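PDB 2EL7: tryptophanyl-tRNA synthetase from Thermus thermophilus, which probably catalyses the ATP-dependent attachment of tryptophan to tRNA(Trp), releasing AMP and diphosphate, as a homodimeric class I aminoacyl-tRNA synthetase. Local coordinates for residues 87-92 with 313-318; 239-244 with 268-273. One frame throughout, in Å; residues are numbered along the deposited sequence.

Contact 1: residues 87-92 with 313-318; sequences VPEHTE and VAQATM
Ala314 of the long C-terminal helix 296-324 rests its methyl CB on Val87 CG1, 3.7 Å away, at the turn leading from strand 80-83 of the parallel Rossmann-type sheet of this class I synthetase into helix 89-99. CG1 lies anti to the backbone N of Val87 (chi1 -175°), the branch that reaches Ala314; the Ala314 methyl also lies 4.2 Å from Glu89 CB. The turn has its own brace: His90 ND1 donates to Val87 O at 3.1 Å, almost within its ring plane, and His90 also packs on Asp136, a predicted tryptophan-binding residue. One residue further along the C-terminal helix, Gln315 stretches past CG and presents NE2 to Glu89 OE2 at 3.2 Å. The bond is fairly straight at the hydrogen (159°), yet the amide nitrogen comes from well above the carboxylate plane, and the two flat groups stand 70° apart. An alanine in place of Gln315 would remove this donor and is likely to leave the Glu89 carboxylate freer to turn. Met318 closes the series: its chain, bent at chi2 and again at chi3, brings SD to 4.0 Å from Glu89 O and lays its end obliquely across the extended Glu92. That buried carboxylate has polar partners of its own, OE1 in a salt bridge with Arg322 and OE2 hydrogen-bonded to Tyr44 OH of the second subunit, and Met318 packs against it as well: CG sits 3.7 Å from Glu92 OE1, and CE 3.5 Å from Glu92 OE2.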
loop_
_atom_site.group_PDB
_atom_site.type_symbol
_atom_site.label_atom_id
_atom_site.label_comp_id
_atom_site.label_asym_id
_atom_site.label_seq_id
_atom_site.Cartn_x
_atom_site.Cartn_y
_atom_site.Cartn_z
ATOM N N VAL A 87 -8.260 -10.270 -2.399
ATOM C CA VAL A 87 -7.017 -10.827 -1.876
ATOM C C VAL A 87 -6.143 -9.611 -1.567
ATOM O O VAL A 87 -5.319 -9.190 -2.362
ATOM C CB VAL A 87 -6.348 -11.742 -2.881
ATOM C CG1 VAL A 87 -5.119 -12.384 -2.254
ATOM C CG2 VAL A 87 -7.355 -12.793 -3.329
ATOM N N PRO A 88 -6.334 -9.032 -0.387
ATOM C CA PRO A 88 -5.632 -7.849 0.113
ATOM C C PRO A 88 -4.128 -7.943 0.356
ATOM O O PRO A 88 -3.467 -6.905 0.449
ATOM C CB PRO A 88 -6.405 -7.536 1.389
ATOM C CG PRO A 88 -6.645 -8.937 1.929
ATOM C CD PRO A 88 -7.167 -9.629 0.678
ATOM N N GLU A 89 -3.600 -9.166 0.481
ATOM C CA GLU A 89 -2.178 -9.388 0.709
ATOM C C GLU A 89 -1.303 -8.596 -0.268
ATOM O O GLU A 89 -0.241 -8.106 0.105
ATOM C CB GLU A 89 -1.802 -10.879 0.546
ATOM C CG GLU A 89 -2.099 -11.847 1.687
ATOM C CD GLU A 89 -3.570 -12.128 1.875
ATOM O OE1 GLU A 89 -4.349 -11.992 0.912
ATOM O OE2 GLU A 89 -3.953 -12.509 2.996
ATOM N N HIS A 90 -1.717 -8.470 -1.526
ATOM C CA HIS A 90 -0.847 -7.759 -2.433
ATOM C C HIS A 90 -0.604 -6.310 -2.068
ATOM O O HIS A 90 0.437 -5.769 -2.449
ATOM C CB HIS A 90 -1.297 -7.915 -3.915
ATOM C CG HIS A 90 -2.380 -6.979 -4.349
ATOM N ND1 HIS A 90 -3.712 -7.208 -4.084
ATOM C CD2 HIS A 90 -2.324 -5.806 -5.017
ATOM C CE1 HIS A 90 -4.431 -6.211 -4.568
ATOM N NE2 HIS A 90 -3.610 -5.347 -5.139
ATOM N N THR A 91 -1.513 -5.673 -1.326
ATOM C CA THR A 91 -1.265 -4.279 -0.937
ATOM C C THR A 91 -0.165 -4.226 0.079
ATOM O O THR A 91 0.406 -3.176 0.316
ATOM C CB THR A 91 -2.507 -3.502 -0.298
ATOM O OG1 THR A 91 -2.914 -4.108 0.937
ATOM C CG2 THR A 91 -3.654 -3.424 -1.273
ATOM N N GLU A 92 0.104 -5.351 0.721
ATOM C CA GLU A 92 1.164 -5.401 1.718
ATOM C C GLU A 92 2.507 -5.585 0.998
ATOM O O GLU A 92 3.512 -4.926 1.320
ATOM C CB GLU A 92 0.927 -6.541 2.681
ATOM C CG GLU A 92 1.968 -6.612 3.760
ATOM C CD GLU A 92 1.819 -7.836 4.618
ATOM O OE1 GLU A 92 0.744 -8.457 4.544
ATOM O OE2 GLU A 92 2.770 -8.171 5.370
ATOM N N VAL A 313 -2.189 -19.182 -2.705
ATOM C CA VAL A 313 -0.873 -18.831 -3.240
ATOM C C VAL A 313 -0.346 -17.529 -2.609
ATOM O O VAL A 313 0.797 -17.485 -2.150
ATOM C CB VAL A 313 -0.924 -18.655 -4.780
ATOM C CG1 VAL A 313 0.356 -18.052 -5.292
ATOM C CG2 VAL A 313 -1.162 -20.003 -5.444
ATOM N N ALA A 314 -1.174 -16.482 -2.567
ATOM C CA ALA A 314 -0.751 -15.177 -2.018
ATOM C C ALA A 314 -0.233 -15.223 -0.581
ATOM O O ALA A 314 0.778 -14.600 -0.268
ATOM C CB ALA A 314 -1.882 -14.160 -2.124
ATOM N N GLN A 315 -0.924 -15.949 0.291
ATOM C CA GLN A 315 -0.491 -16.058 1.679
ATOM C C GLN A 315 0.817 -16.797 1.777
ATOM O O GLN A 315 1.656 -16.466 2.620
ATOM C CB GLN A 315 -1.547 -16.763 2.512
ATOM C CG GLN A 315 -2.887 -16.142 2.255
ATOM C CD GLN A 315 -3.899 -16.482 3.303
ATOM O OE1 GLN A 315 -3.962 -17.618 3.768
ATOM N NE2 GLN A 315 -4.723 -15.499 3.673
ATOM N N ALA A 316 1.000 -17.802 0.921
ATOM C CA ALA A 316 2.258 -18.535 0.927
ATOM C C ALA A 316 3.343 -17.526 0.515
ATOM O O ALA A 316 4.351 -17.369 1.212
ATOM C CB ALA A 316 2.206 -19.726 -0.058
ATOM N N THR A 317 3.110 -16.798 -0.571
ATOM C CA THR A 317 4.101 -15.836 -1.026
ATOM C C THR A 317 4.405 -14.789 0.018
ATOM O O THR A 317 5.565 -14.457 0.252
ATOM C CB THR A 317 3.676 -15.059 -2.293
ATOM O OG1 THR A 317 3.448 -15.961 -3.389
ATOM C CG2 THR A 317 4.793 -14.075 -2.674
ATOM N N MET A 318 3.362 -14.257 0.641
ATOM C CA MET A 318 3.532 -13.219 1.643
ATOM C C MET A 318 4.277 -13.733 2.896
ATOM O O MET A 318 4.960 -12.971 3.576
ATOM C CB MET A 318 2.156 -12.630 2.008
ATOM C CG MET A 318 2.197 -11.239 2.639
ATOM S SD MET A 318 3.015 -10.037 1.515
ATOM C CE MET A 318 4.347 -9.480 2.489
#

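Contact 2: residues 239-244 with 268-273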
loop_
_atom_site.group_PDB
_atom_site.type_symbol
_atom_site.label_atom_id
_atom_site.label_comp_id
_atom_site.label_asym_id
_atom_site.label_seq_id
_atom_site.Cartn_x
_atom_site.Cartn_y
_atom_site.Cartn_z
ATOM N N ILE A 239 -15.194 0.335 -43.550
ATOM C CA ILE A 239 -15.196 -0.429 -42.308
ATOM C C ILE A 239 -16.274 -1.498 -42.451
ATOM O O ILE A 239 -16.239 -2.533 -41.782
ATOM C CB ILE A 239 -15.474 0.465 -41.055
ATOM C CG1 ILE A 239 -16.944 0.863 -40.981
ATOM C CG2 ILE A 239 -14.605 1.714 -41.105
ATOM C CD1 ILE A 239 -17.301 1.595 -39.689
ATOM N N LEU A 240 -17.212 -1.245 -43.360
ATOM C CA LEU A 240 -18.306 -2.165 -43.632
ATOM C C LEU A 240 -17.798 -3.554 -44.028
ATOM O O LEU A 240 -18.332 -4.567 -43.560
ATOM C CB LEU A 240 -19.192 -1.610 -44.743
ATOM C CG LEU A 240 -20.479 -2.382 -45.019
ATOM C CD1 LEU A 240 -21.488 -2.116 -43.916
ATOM C CD2 LEU A 240 -21.045 -1.944 -46.356
ATOM N N PHE A 241 -16.780 -3.611 -44.886
ATOM C CA PHE A 241 -16.232 -4.900 -45.306
ATOM C C PHE A 241 -15.171 -5.409 -44.355
ATOM O O PHE A 241 -14.748 -6.563 -44.458
ATOM C CB PHE A 241 -15.663 -4.815 -46.720
ATOM C CG PHE A 241 -16.670 -5.122 -47.787
ATOM C CD1 PHE A 241 -16.870 -6.428 -48.212
ATOM C CD2 PHE A 241 -17.474 -4.113 -48.318
ATOM C CE1 PHE A 241 -17.862 -6.729 -49.149
ATOM C CE2 PHE A 241 -18.471 -4.401 -49.257
ATOM C CZ PHE A 241 -18.665 -5.708 -49.670
ATOM N N THR A 242 -14.734 -4.548 -43.435
ATOM C CA THR A 242 -13.736 -4.934 -42.438
ATOM C C THR A 242 -14.482 -5.775 -41.405
ATOM O O THR A 242 -14.080 -6.901 -41.087
ATOM C CB THR A 242 -13.117 -3.696 -41.761
ATOM O OG1 THR A 242 -12.377 -2.944 -42.732
ATOM C CG2 THR A 242 -12.184 -4.102 -40.638
ATOM N N TYR A 243 -15.580 -5.225 -40.898
ATOM C CA TYR A 243 -16.411 -5.927 -39.939
ATOM C C TYR A 243 -16.882 -7.204 -40.595
ATOM O O TYR A 243 -16.806 -8.274 -39.999
ATOM C CB TYR A 243 -17.634 -5.104 -39.566
ATOM C CG TYR A 243 -17.366 -3.892 -38.710
ATOM C CD1 TYR A 243 -18.419 -3.086 -38.289
ATOM C CD2 TYR A 243 -16.073 -3.551 -38.305
ATOM C CE1 TYR A 243 -18.205 -1.967 -37.486
ATOM C CE2 TYR A 243 -15.848 -2.425 -37.491
ATOM C CZ TYR A 243 -16.925 -1.639 -37.093
ATOM O OH TYR A 243 -16.738 -0.491 -36.349
ATOM N N LEU A 244 -17.372 -7.099 -41.828
ATOM C CA LEU A 244 -17.864 -8.280 -42.536
ATOM C C LEU A 244 -16.834 -9.406 -42.485
ATOM O O LEU A 244 -17.179 -10.575 -42.314
ATOM C CB LEU A 244 -18.180 -7.939 -43.998
ATOM C CG LEU A 244 -18.771 -9.068 -44.856
ATOM C CD1 LEU A 244 -20.186 -9.360 -44.404
ATOM C CD2 LEU A 244 -18.759 -8.669 -46.322
ATOM N N TYR A 268 -26.886 -1.618 -48.859
ATOM C CA TYR A 268 -27.920 -2.200 -48.014
ATOM C C TYR A 268 -27.846 -3.704 -47.827
ATOM O O TYR A 268 -28.009 -4.216 -46.715
ATOM C CB TYR A 268 -29.313 -1.879 -48.543
ATOM C CG TYR A 268 -30.380 -2.334 -47.579
ATOM C CD1 TYR A 268 -30.653 -1.603 -46.420
ATOM C CD2 TYR A 268 -31.068 -3.531 -47.781
ATOM C CE1 TYR A 268 -31.584 -2.052 -45.483
ATOM C CE2 TYR A 268 -31.999 -3.997 -46.853
ATOM C CZ TYR A 268 -32.253 -3.253 -45.705
ATOM O OH TYR A 268 -33.171 -3.704 -44.776
ATOM N N VAL A 269 -27.637 -4.417 -48.926
ATOM C CA VAL A 269 -27.572 -5.861 -48.871
ATOM C C VAL A 269 -26.412 -6.307 -48.008
ATOM O O VAL A 269 -26.535 -7.243 -47.233
ATOM C CB VAL A 269 -27.397 -6.451 -50.258
ATOM C CG1 VAL A 269 -27.304 -7.949 -50.156
ATOM C CG2 VAL A 269 -28.552 -6.044 -51.142
ATOM N N VAL A 270 -25.281 -5.631 -48.145
ATOM C CA VAL A 270 -24.105 -5.981 -47.373
ATOM C C VAL A 270 -24.316 -5.747 -45.881
ATOM O O VAL A 270 -23.911 -6.561 -45.046
ATOM C CB VAL A 270 -22.896 -5.183 -47.839
ATOM C CG1 VAL A 270 -21.683 -5.587 -47.029
ATOM C CG2 VAL A 270 -22.663 -5.425 -49.320
ATOM N N LYS A 271 -24.969 -4.643 -45.545
ATOM C CA LYS A 271 -25.220 -4.320 -44.151
ATOM C C LYS A 271 -26.051 -5.377 -43.431
ATOM O O LYS A 271 -25.795 -5.688 -42.266
ATOM C CB LYS A 271 -25.876 -2.950 -44.061
ATOM C CG LYS A 271 -24.917 -1.833 -44.457
ATOM C CD LYS A 271 -25.591 -0.473 -44.451
ATOM C CE LYS A 271 -24.566 0.642 -44.567
ATOM N NZ LYS A 271 -25.203 1.960 -44.762
ATOM N N ARG A 272 -27.033 -5.937 -44.128
ATOM C CA ARG A 272 -27.885 -6.979 -43.562
ATOM C C ARG A 272 -27.102 -8.287 -43.464
ATOM O O ARG A 272 -27.315 -9.068 -42.531
ATOM C CB ARG A 272 -29.121 -7.206 -44.437
ATOM C CG ARG A 272 -29.975 -5.975 -44.691
ATOM C CD ARG A 272 -31.250 -5.953 -43.851
ATOM N NE ARG A 272 -32.022 -7.195 -43.962
ATOM C CZ ARG A 272 -33.333 -7.299 -43.731
ATOM N NH1 ARG A 272 -34.048 -6.231 -43.382
ATOM N NH2 ARG A 272 -33.928 -8.482 -43.829
ATOM N N ILE A 273 -26.214 -8.548 -44.425
ATOM C CA ILE A 273 -25.430 -9.783 -44.362
ATOM C C ILE A 273 -24.503 -9.633 -43.155
ATOM O O ILE A 273 -24.293 -10.588 -42.405
ATOM C CB ILE A 273 -24.543 -10.010 -45.593
ATOM C CG1 ILE A 273 -25.383 -10.098 -46.869
ATOM C CG2 ILE A 273 -23.743 -11.288 -45.399
ATOM C CD1 ILE A 273 -25.983 -11.465 -47.130
#
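Val270 sets its CG1 methyl against Leu240, Phe241 and Leu244 of helix 239-247, the atom round which the contact is organised. The neighbouring helices belong to the all-helical C-terminal part of the synthetase; their short segments run in roughly the same direction, 31° apart with axes 10.1 Å from each other. CG1 stands anti to the backbone N of Val270 (chi1 -179°), which drives it forward between the partners. Leu240 slants across it, with CD2 3.8 Å from Val270 CG1. The ring of Phe241 turns a face to the same methyl, its CZ lying 4.0 Å from Val270 CG1, while Tyr260 meets the ring edge-to-face. Leu244, one turn on, brings CD2 to a looser 4.3 Å from Val270 CG1 and sends CD1 to Ile273 CG2 at 4.2 Å. The other branch of Leu240, CD1, touches Lys271 CG at 3.5 Å, the two chains crossing nearly at right angles; the extended lysine uses only its hydrocarbon stem here and carries NZ on to Gln218 O. No hydrogen bond joins the segments, so the helices are matched by the shape of their branched and aromatic side chains, and the lysine's charge is kept clear of the apolar seam.

Overall arrangement
The two contacts lie on opposite sides of the chain's centre, about 49 Å apart between centres, and share no element. Contact 1 is the more buried: it joins helix 296-324 to the start of helix 89-99 beside the Rossmann-type core, at the interface with the second subunit. Contact 2 is partly buried, sits farther out among the C-terminal helices and meets no other chain of the assembly. Their partners are linked, since helix 267-294 leads into helix 296-324, and contact 2 is nested within the loop that contact 1 closes. Contact 1 mixes methyl packing with a hydrogen bond from amide to carboxylate and a buried glutamate, whereas contact 2 is hydrocarbon packing, its lysine lending only the stem.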